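Local coordinates for protein ORF10 (Moritella marina, PDB 6RIW) that forms the ketosynthase and chain length factor didomain of a polyunsaturated fatty acid synthase, probably extending acyl chains by condensation on an acyl carrier protein, at residues A485-L490 with T849-D854; N667-C672 with A844-T849; P468-G473 with S754-E759. All blocks are in the same frame, centred on the assembly; numbering follows the deposited sequence.

Contact 1: residues A485-L490 with T849-D854; sequences AQFKTL and TALLLD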
loop_
_atom_site.group_PDB
_atom_site.type_symbol
_atom_site.label_atom_id
_atom_site.label_comp_id
_atom_site.label_asym_id
_atom_site.label_seq_id
_atom_site.Cartn_x
_atom_site.Cartn_y
_atom_site.Cartn_z
ATOM N N ALA A 485 8.033 -4.868 -27.344
ATOM C CA ALA A 485 8.824 -5.279 -28.510
ATOM C C ALA A 485 10.320 -5.159 -28.241
ATOM O O ALA A 485 11.100 -6.060 -28.584
ATOM C CB ALA A 485 8.423 -4.447 -29.741
ATOM N N GLN A 486 10.732 -4.070 -27.588
ATOM C CA GLN A 486 12.144 -3.867 -27.272
ATOM C C GLN A 486 12.633 -4.861 -26.224
ATOM O O GLN A 486 13.758 -5.363 -26.306
ATOM C CB GLN A 486 12.362 -2.422 -26.801
ATOM C CG GLN A 486 12.286 -1.384 -27.922
ATOM C CD GLN A 486 12.362 0.052 -27.392
ATOM O OE1 GLN A 486 13.012 0.313 -26.380
ATOM N NE2 GLN A 486 11.699 0.983 -28.078
ATOM N N PHE A 487 11.796 -5.163 -25.230
ATOM C CA PHE A 487 12.156 -6.175 -24.241
ATOM C C PHE A 487 12.312 -7.546 -24.900
ATOM O O PHE A 487 13.243 -8.298 -24.590
ATOM C CB PHE A 487 11.067 -6.197 -23.160
ATOM C CG PHE A 487 11.430 -6.947 -21.877
ATOM C CD1 PHE A 487 12.689 -6.849 -21.300
ATOM C CD2 PHE A 487 10.462 -7.705 -21.237
ATOM C CE1 PHE A 487 12.982 -7.513 -20.120
ATOM C CE2 PHE A 487 10.741 -8.390 -20.054
ATOM C CZ PHE A 487 12.005 -8.296 -19.492
ATOM N N LYS A 488 11.387 -7.899 -25.790
ATOM C CA LYS A 488 11.478 -9.193 -26.468
ATOM C C LYS A 488 12.801 -9.316 -27.219
ATOM O O LYS A 488 13.507 -10.324 -27.111
ATOM C CB LYS A 488 10.286 -9.344 -27.415
ATOM C CG LYS A 488 10.146 -10.735 -28.058
ATOM C CD LYS A 488 8.936 -10.743 -29.024
ATOM C CE LYS A 488 8.838 -12.062 -29.794
ATOM N NZ LYS A 488 7.645 -12.078 -30.694
ATOM N N THR A 489 13.153 -8.281 -27.971
ATOM C CA THR A 489 14.410 -8.283 -28.725
ATOM C C THR A 489 15.617 -8.347 -27.803
ATOM O O THR A 489 16.565 -9.106 -28.043
ATOM C CB THR A 489 14.478 -7.026 -29.576
ATOM O OG1 THR A 489 13.405 -7.058 -30.518
ATOM C CG2 THR A 489 15.811 -6.933 -30.301
ATOM N N LEU A 490 15.604 -7.541 -26.740
ATOM C CA LEU A 490 16.666 -7.602 -25.744
ATOM C C LEU A 490 16.878 -9.025 -25.236
ATOM O O LEU A 490 18.013 -9.510 -25.164
ATOM C CB LEU A 490 16.318 -6.646 -24.592
ATOM C CG LEU A 490 17.375 -6.497 -23.497
ATOM C CD1 LEU A 490 18.332 -5.390 -23.870
ATOM C CD2 LEU A 490 16.698 -6.182 -22.157
ATOM N N THR A 849 9.263 -15.039 -19.297
ATOM C CA THR A 849 8.859 -16.431 -19.477
ATOM C C THR A 849 7.713 -16.543 -20.472
ATOM O O THR A 849 7.727 -17.413 -21.358
ATOM C CB THR A 849 8.466 -17.024 -18.127
ATOM O OG1 THR A 849 9.582 -16.962 -17.227
ATOM C CG2 THR A 849 8.004 -18.475 -18.260
ATOM N N ALA A 850 6.716 -15.658 -20.359
ATOM C CA ALA A 850 5.606 -15.686 -21.314
ATOM C C ALA A 850 6.071 -15.393 -22.739
ATOM O O ALA A 850 5.583 -16.014 -23.689
ATOM C CB ALA A 850 4.524 -14.692 -20.896
ATOM N N LEU A 851 7.012 -14.452 -22.916
ATOM C CA LEU A 851 7.509 -14.173 -24.269
ATOM C C LEU A 851 8.242 -15.382 -24.844
ATOM O O LEU A 851 8.068 -15.713 -26.025
ATOM C CB LEU A 851 8.416 -12.934 -24.274
ATOM C CG LEU A 851 7.800 -11.534 -24.057
ATOM C CD1 LEU A 851 8.891 -10.449 -23.875
ATOM C CD2 LEU A 851 6.841 -11.121 -25.194
ATOM N N LEU A 852 9.059 -16.059 -24.027
ATOM C CA LEU A 852 9.785 -17.237 -24.496
ATOM C C LEU A 852 8.832 -18.355 -24.887
ATOM O O LEU A 852 9.022 -19.008 -25.916
ATOM C CB LEU A 852 10.732 -17.752 -23.412
ATOM C CG LEU A 852 11.994 -16.932 -23.111
ATOM C CD1 LEU A 852 12.897 -17.722 -22.147
ATOM C CD2 LEU A 852 12.743 -16.567 -24.386
ATOM N N LEU A 853 7.823 -18.611 -24.056
ATOM C CA LEU A 853 6.828 -19.631 -24.376
ATOM C C LEU A 853 5.973 -19.256 -25.582
ATOM O O LEU A 853 5.595 -20.139 -26.364
ATOM C CB LEU A 853 5.947 -19.882 -23.160
ATOM C CG LEU A 853 6.671 -20.578 -22.013
ATOM C CD1 LEU A 853 5.798 -20.446 -20.769
ATOM C CD2 LEU A 853 6.959 -22.031 -22.323
ATOM N N ASP A 854 5.665 -17.971 -25.758
ATOM C CA ASP A 854 4.937 -17.536 -26.942
ATOM C C ASP A 854 5.716 -17.792 -28.228
ATOM O O ASP A 854 5.105 -17.937 -29.295
ATOM C CB ASP A 854 4.606 -16.054 -26.841
ATOM C CG ASP A 854 3.630 -15.614 -27.920
ATOM O OD1 ASP A 854 2.560 -16.242 -28.030
ATOM O OD2 ASP A 854 3.922 -14.664 -28.673
HETATM O O HOH W 1 5.726 -12.900 -28.222
#

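Contact 2: residues N667-C672 with A844-T849; sequences NSVYRC and ASIIKT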
loop_
_atom_site.group_PDB
_atom_site.type_symbol
_atom_site.label_atom_id
_atom_site.label_comp_id
_atom_site.label_asym_id
_atom_site.label_seq_id
_atom_site.Cartn_x
_atom_site.Cartn_y
_atom_site.Cartn_z
ATOM N N ASN A 667 7.531 -10.670 -3.556
ATOM C CA ASN A 667 6.449 -11.544 -3.999
ATOM C C ASN A 667 5.141 -10.800 -4.286
ATOM O O ASN A 667 4.095 -11.439 -4.450
ATOM C CB ASN A 667 6.234 -12.663 -2.974
ATOM C CG ASN A 667 7.282 -13.772 -3.115
ATOM O OD1 ASN A 667 7.687 -14.116 -4.225
ATOM N ND2 ASN A 667 7.770 -14.282 -1.993
ATOM N N SER A 668 5.175 -9.472 -4.399
ATOM C CA SER A 668 3.947 -8.719 -4.654
ATOM C C SER A 668 3.197 -9.227 -5.891
ATOM O O SER A 668 1.978 -9.429 -5.852
ATOM C CB SER A 668 4.279 -7.236 -4.834
ATOM O OG SER A 668 4.771 -6.650 -3.635
ATOM N N VAL A 669 3.903 -9.402 -7.010
ATOM C CA VAL A 669 3.232 -9.803 -8.249
ATOM C C VAL A 669 2.661 -11.212 -8.133
ATOM O O VAL A 669 1.557 -11.486 -8.620
ATOM C CB VAL A 669 4.191 -9.690 -9.448
ATOM C CG1 VAL A 669 3.562 -10.368 -10.702
ATOM C CG2 VAL A 669 4.501 -8.221 -9.757
ATOM N N TYR A 670 3.393 -12.135 -7.501
ATOM C CA TYR A 670 2.872 -13.495 -7.377
ATOM C C TYR A 670 1.656 -13.554 -6.450
ATOM O O TYR A 670 0.733 -14.336 -6.700
ATOM C CB TYR A 670 4.000 -14.437 -6.912
ATOM C CG TYR A 670 5.217 -14.422 -7.833
ATOM C CD1 TYR A 670 5.074 -14.251 -9.201
ATOM C CD2 TYR A 670 6.509 -14.556 -7.328
ATOM C CE1 TYR A 670 6.184 -14.226 -10.058
ATOM C CE2 TYR A 670 7.628 -14.532 -8.181
ATOM C CZ TYR A 670 7.452 -14.374 -9.534
ATOM O OH TYR A 670 8.562 -14.352 -10.366
ATOM N N ARG A 671 1.604 -12.722 -5.403
ATOM C CA ARG A 671 0.363 -12.637 -4.632
ATOM C C ARG A 671 -0.790 -12.071 -5.467
ATOM O O ARG A 671 -1.948 -12.450 -5.246
ATOM C CB ARG A 671 0.557 -11.805 -3.362
ATOM C CG ARG A 671 1.491 -12.450 -2.313
ATOM C CD ARG A 671 0.887 -13.699 -1.636
ATOM N NE ARG A 671 1.795 -14.241 -0.615
ATOM C CZ ARG A 671 1.628 -15.420 -0.009
ATOM N NH1 ARG A 671 2.505 -15.824 0.911
ATOM N NH2 ARG A 671 0.582 -16.195 -0.312
ATOM N N CYS A 672 -0.510 -11.159 -6.406
ATOM C CA CYS A 672 -1.562 -10.676 -7.310
ATOM C C CYS A 672 -2.074 -11.787 -8.210
ATOM O O CYS A 672 -3.274 -11.848 -8.521
ATOM C CB CYS A 672 -1.040 -9.531 -8.186
ATOM S SG CYS A 672 -0.809 -7.963 -7.319
ATOM N N ALA A 844 8.711 -8.885 -14.214
ATOM C CA ALA A 844 9.797 -9.114 -15.162
ATOM C C ALA A 844 9.970 -10.600 -15.472
ATOM O O ALA A 844 10.144 -10.979 -16.638
ATOM C CB ALA A 844 11.118 -8.541 -14.624
ATOM N N SER A 845 9.946 -11.451 -14.443
ATOM C CA SER A 845 10.123 -12.891 -14.664
ATOM C C SER A 845 8.967 -13.489 -15.454
ATOM O O SER A 845 9.178 -14.344 -16.327
ATOM C CB SER A 845 10.237 -13.624 -13.332
ATOM O OG SER A 845 11.328 -13.143 -12.580
ATOM N N ILE A 846 7.735 -13.111 -15.107
ATOM C CA ILE A 846 6.571 -13.655 -15.813
ATOM C C ILE A 846 6.602 -13.240 -17.274
ATOM O O ILE A 846 6.360 -14.057 -18.178
ATOM C CB ILE A 846 5.271 -13.206 -15.122
ATOM C CG1 ILE A 846 5.062 -14.014 -13.833
ATOM C CG2 ILE A 846 4.059 -13.375 -16.081
ATOM C CD1 ILE A 846 3.865 -13.529 -12.962
ATOM N N ILE A 847 6.927 -11.977 -17.545
ATOM C CA ILE A 847 6.870 -11.504 -18.927
ATOM C C ILE A 847 7.992 -12.115 -19.771
ATOM O O ILE A 847 7.756 -12.526 -20.920
ATOM C CB ILE A 847 6.889 -9.969 -18.968
ATOM C CG1 ILE A 847 5.539 -9.465 -18.429
ATOM C CG2 ILE A 847 7.155 -9.453 -20.422
ATOM C CD1 ILE A 847 5.383 -7.952 -18.484
ATOM N N LYS A 848 9.224 -12.189 -19.233
ATOM C CA LYS A 848 10.277 -12.927 -19.935
ATOM C C LYS A 848 9.808 -14.338 -20.290
ATOM O O LYS A 848 9.970 -14.802 -21.430
ATOM C CB LYS A 848 11.547 -13.029 -19.085
ATOM C CG LYS A 848 12.563 -14.034 -19.672
ATOM C CD LYS A 848 13.795 -14.245 -18.782
ATOM C CE LYS A 848 14.617 -15.474 -19.201
ATOM N NZ LYS A 848 15.753 -15.724 -18.267
ATOM N N THR A 849 9.263 -15.039 -19.297
ATOM C CA THR A 849 8.859 -16.431 -19.477
ATOM C C THR A 849 7.713 -16.543 -20.472
ATOM O O THR A 849 7.727 -17.413 -21.358
ATOM C CB THR A 849 8.466 -17.024 -18.127
ATOM O OG1 THR A 849 9.582 -16.962 -17.227
ATOM C CG2 THR A 849 8.004 -18.475 -18.260
HETATM O O HOH W 2 11.116 -14.699 -9.612
#

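Contact 3: residues P468-G473 with S754-E759; sequences PLAIIG and SQVTAE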
loop_
_atom_site.group_PDB
_atom_site.type_symbol
_atom_site.label_atom_id
_atom_site.label_comp_id
_atom_site.label_asym_id
_atom_site.label_seq_id
_atom_site.Cartn_x
_atom_site.Cartn_y
_atom_site.Cartn_z
ATOM N N PRO A 468 -6.429 -22.569 -14.916
ATOM C CA PRO A 468 -5.250 -21.800 -15.335
ATOM C C PRO A 468 -5.654 -20.427 -15.849
ATOM O O PRO A 468 -6.765 -20.216 -16.346
ATOM C CB PRO A 468 -4.636 -22.654 -16.454
ATOM C CG PRO A 468 -5.072 -24.049 -16.133
ATOM C CD PRO A 468 -6.451 -23.912 -15.525
ATOM N N LEU A 469 -4.737 -19.484 -15.707
ATOM C CA LEU A 469 -4.940 -18.130 -16.198
ATOM C C LEU A 469 -4.256 -17.998 -17.542
ATOM O O LEU A 469 -3.103 -18.400 -17.685
ATOM C CB LEU A 469 -4.349 -17.116 -15.219
ATOM C CG LEU A 469 -5.040 -16.977 -13.868
ATOM C CD1 LEU A 469 -4.118 -16.209 -12.934
ATOM C CD2 LEU A 469 -6.351 -16.237 -14.053
ATOM N N ALA A 470 -4.935 -17.400 -18.511
ATOM C CA ALA A 470 -4.310 -17.108 -19.790
ATOM C C ALA A 470 -3.803 -15.674 -19.800
ATOM O O ALA A 470 -4.556 -14.756 -19.491
ATOM C CB ALA A 470 -5.306 -17.320 -20.934
ATOM N N ILE A 471 -2.541 -15.475 -20.174
ATOM C CA ILE A 471 -1.997 -14.128 -20.363
ATOM C C ILE A 471 -2.301 -13.697 -21.794
ATOM O O ILE A 471 -1.816 -14.326 -22.741
ATOM C CB ILE A 471 -0.479 -14.093 -20.102
ATOM C CG1 ILE A 471 -0.142 -14.597 -18.703
ATOM C CG2 ILE A 471 0.068 -12.678 -20.360
ATOM C CD1 ILE A 471 1.379 -14.883 -18.432
ATOM N N ILE A 472 -3.110 -12.648 -21.955
ATOM C CA ILE A 472 -3.582 -12.219 -23.271
ATOM C C ILE A 472 -3.146 -10.807 -23.630
ATOM O O ILE A 472 -3.407 -10.355 -24.755
ATOM C CB ILE A 472 -5.117 -12.337 -23.379
ATOM C CG1 ILE A 472 -5.800 -11.416 -22.351
ATOM C CG2 ILE A 472 -5.539 -13.756 -23.103
ATOM C CD1 ILE A 472 -7.314 -11.379 -22.485
ATOM N N GLY A 473 -2.471 -10.091 -22.743
ATOM C CA GLY A 473 -2.034 -8.763 -23.087
ATOM C C GLY A 473 -0.860 -8.447 -22.185
ATOM O O GLY A 473 -0.889 -8.876 -21.028
ATOM N N SER A 754 -10.599 -20.809 -19.975
ATOM C CA SER A 754 -11.779 -21.216 -20.733
ATOM C C SER A 754 -12.464 -20.064 -21.461
ATOM O O SER A 754 -13.322 -20.327 -22.315
ATOM C CB SER A 754 -12.783 -21.887 -19.803
ATOM O OG SER A 754 -13.244 -20.932 -18.868
ATOM N N GLN A 755 -12.090 -18.806 -21.199
ATOM C CA GLN A 755 -12.783 -17.678 -21.805
ATOM C C GLN A 755 -11.906 -16.853 -22.744
ATOM O O GLN A 755 -12.203 -15.684 -22.986
ATOM C CB GLN A 755 -13.390 -16.790 -20.718
ATOM C CG GLN A 755 -14.378 -17.527 -19.826
ATOM C CD GLN A 755 -15.592 -18.048 -20.602
ATOM O OE1 GLN A 755 -15.905 -17.568 -21.695
ATOM N NE2 GLN A 755 -16.266 -19.049 -20.047
ATOM N N VAL A 756 -10.855 -17.433 -23.317
ATOM C CA VAL A 756 -10.040 -16.711 -24.285
ATOM C C VAL A 756 -9.978 -17.543 -25.552
ATOM O O VAL A 756 -10.131 -18.763 -25.518
ATOM C CB VAL A 756 -8.615 -16.452 -23.770
ATOM C CG1 VAL A 756 -8.653 -15.657 -22.467
ATOM C CG2 VAL A 756 -7.894 -17.776 -23.572
ATOM N N THR A 757 -9.702 -16.879 -26.664
ATOM C CA THR A 757 -9.451 -17.597 -27.909
ATOM C C THR A 757 -7.949 -17.810 -28.114
ATOM O O THR A 757 -7.109 -17.098 -27.550
ATOM C CB THR A 757 -10.050 -16.856 -29.105
ATOM O OG1 THR A 757 -9.479 -15.548 -29.204
ATOM C CG2 THR A 757 -11.559 -16.713 -28.948
ATOM N N ALA A 758 -7.616 -18.814 -28.937
ATOM C CA ALA A 758 -6.228 -19.253 -29.042
ATOM C C ALA A 758 -5.311 -18.128 -29.508
ATOM O O ALA A 758 -4.188 -17.996 -29.011
ATOM C CB ALA A 758 -6.124 -20.461 -29.980
ATOM N N GLU A 759 -5.776 -17.282 -30.426
ATOM C CA GLU A 759 -4.861 -16.278 -30.962
ATOM C C GLU A 759 -4.604 -15.124 -29.999
ATOM O O GLU A 759 -3.818 -14.246 -30.336
ATOM C CB GLU A 759 -5.372 -15.726 -32.298
ATOM C CG GLU A 759 -6.629 -14.860 -32.201
ATOM C CD GLU A 759 -7.888 -15.678 -31.891
ATOM O OE1 GLU A 759 -7.887 -16.932 -32.068
ATOM O OE2 GLU A 759 -8.882 -15.063 -31.456
#

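Contact 1: residues A485-L490 with T849-D854
The apolar part of this contact rests on one methyl group, L851 CD1, which is set against the K488 backbone and beside the F487 ring. L851 CD1 lies 3.9 Å from K488 CA and is almost as near its CB. The F487 and L851 side chains cross obliquely, with F487 CD2 4.1 Å from L851 CD1. With CG anti to the carbonyl carbon (chi1 -71°), L851 sends its branch outward from helix 841-854 to meet helix 484-492, which follows strand 469-478; L851 also touches M474 of that strand. Leucine suits the place because its forked end is apolar and projects far enough to lay one methyl on the K488 backbone, while F487 continues the apolar surface toward F478, whose ring it meets.

The polar part runs through water. K488 is fully extended, which takes its ammonium past L851 while its CB stays on the apolar patch. A water donates to D854 OD2 over 2.6 Å and accepts a weak bond from K488 NZ at 3.2 Å. D854 OD1 is taken up by the backbone N of H889.

K488 NZ and D854 OD2 stand 5.0 Å apart, too far for a direct ion pair; the water links them, and the charges probably still attract, while the hydrophobic grip comes from L851.

Contact 2: residues N667-C672 with A844-T849
This is a buried, mainly apolar helix-to-helix contact in the chain length factor half of the didomain, where V669 and Y670 of helix 668-682 meet S845 and I846 of helix 841-854. The axes of the short helical segments pass 11.1 Å apart, with their directions at 67°, so side chains rather than backbones span the gap. I846 meets both residues of the other helix. It holds CG1 anti to its carbonyl carbon (chi1 -76°), which carries CD1 out to V669 and the tyrosine edge. The ends of V669 and I846 meet head-on, V669 CG1 lying 3.9 Å from I846 CD1. I846 runs past Y670, the two side chains pointing opposite ways, with Y670 CE1 at the ring edge 3.8 Å from I846 CD1.

The family has the five-layered alpha-beta-alpha-beta-alpha thiolase fold, with a helical layer between its two sheets. The neighbours are consistent with that central layer: V669 also touches strand 576-581, and Y670 lies on I868, A878 and L880 of strands 865-870 and 876-884. Tyrosine suits such a place, being long enough to bridge the helices and carrying a hydroxyl for the polar spot at its end. Y670 OH lies 3.5 Å from S845 CB and bonds a water at 2.7 Å in the ring plane; the same water makes a weak bond to S845 OG. S845 O accepts T849 OG1 (2.8 Å) as well as T849 N, the two donors approaching from opposite faces of the carbonyl plane.

Contact 3: residues P468-G473 with S754-E759
No ring or other flat side chain joins A470, I472 and V756: this is a meeting of methyl groups, without faces or edges to match. V756, from the loop after strand 741-752, turns both its methyls to the strand. V756 CG2 lies 3.7 Å from A470 CB, and V756 CG1 lies 3.7 Å from I472 CG2, with CG1 of the valine also near A470 CB. The I472 and V756 side chains meet at a slant. I472 holds CG1 between its backbone N and carbonyl carbon (chi1 62°), which leaves CG2 as the branch that meets the valine. Alanine is small enough to let a valine close over the strand. Valine and isoleucine are both beta-branched, so their methyls sit close to the backbone and can pack against a strand.

A470 and I472 point toward the loop because alternate residues of a strand face the same way; L469 and I471 point away from it. Strand 469-478 pairs antiparallel with strands 741-752 and 763-772, and residues 754-759 belong to the connection between these two partners, with V756 covering one face of the strand they flank. On the other face, L469 packs on V673 and F680 of helix 668-682.

How the contacts relate
Contacts 1 and 2 use successive parts of helix 841-854 and share T849, their centres about 14 Å apart. Contact 2 is the deepest: all its touching residues are buried, and its side-chain polarity across the interface is confined to two hydroxyls and a water. Contact 1, farther from the chain centre, mixes buried carbon with a partly exposed charged pair, and contact 3, equally far out, brings a partly exposed valine onto buried strand residues with carbon alone. Strand 469-478 of contact 3 leads into helix 484-492 of contact 1, and I471 CD1 ties the three together, touching I846 CG2 at 3.9 Å and A850 CB at 4.0 Å.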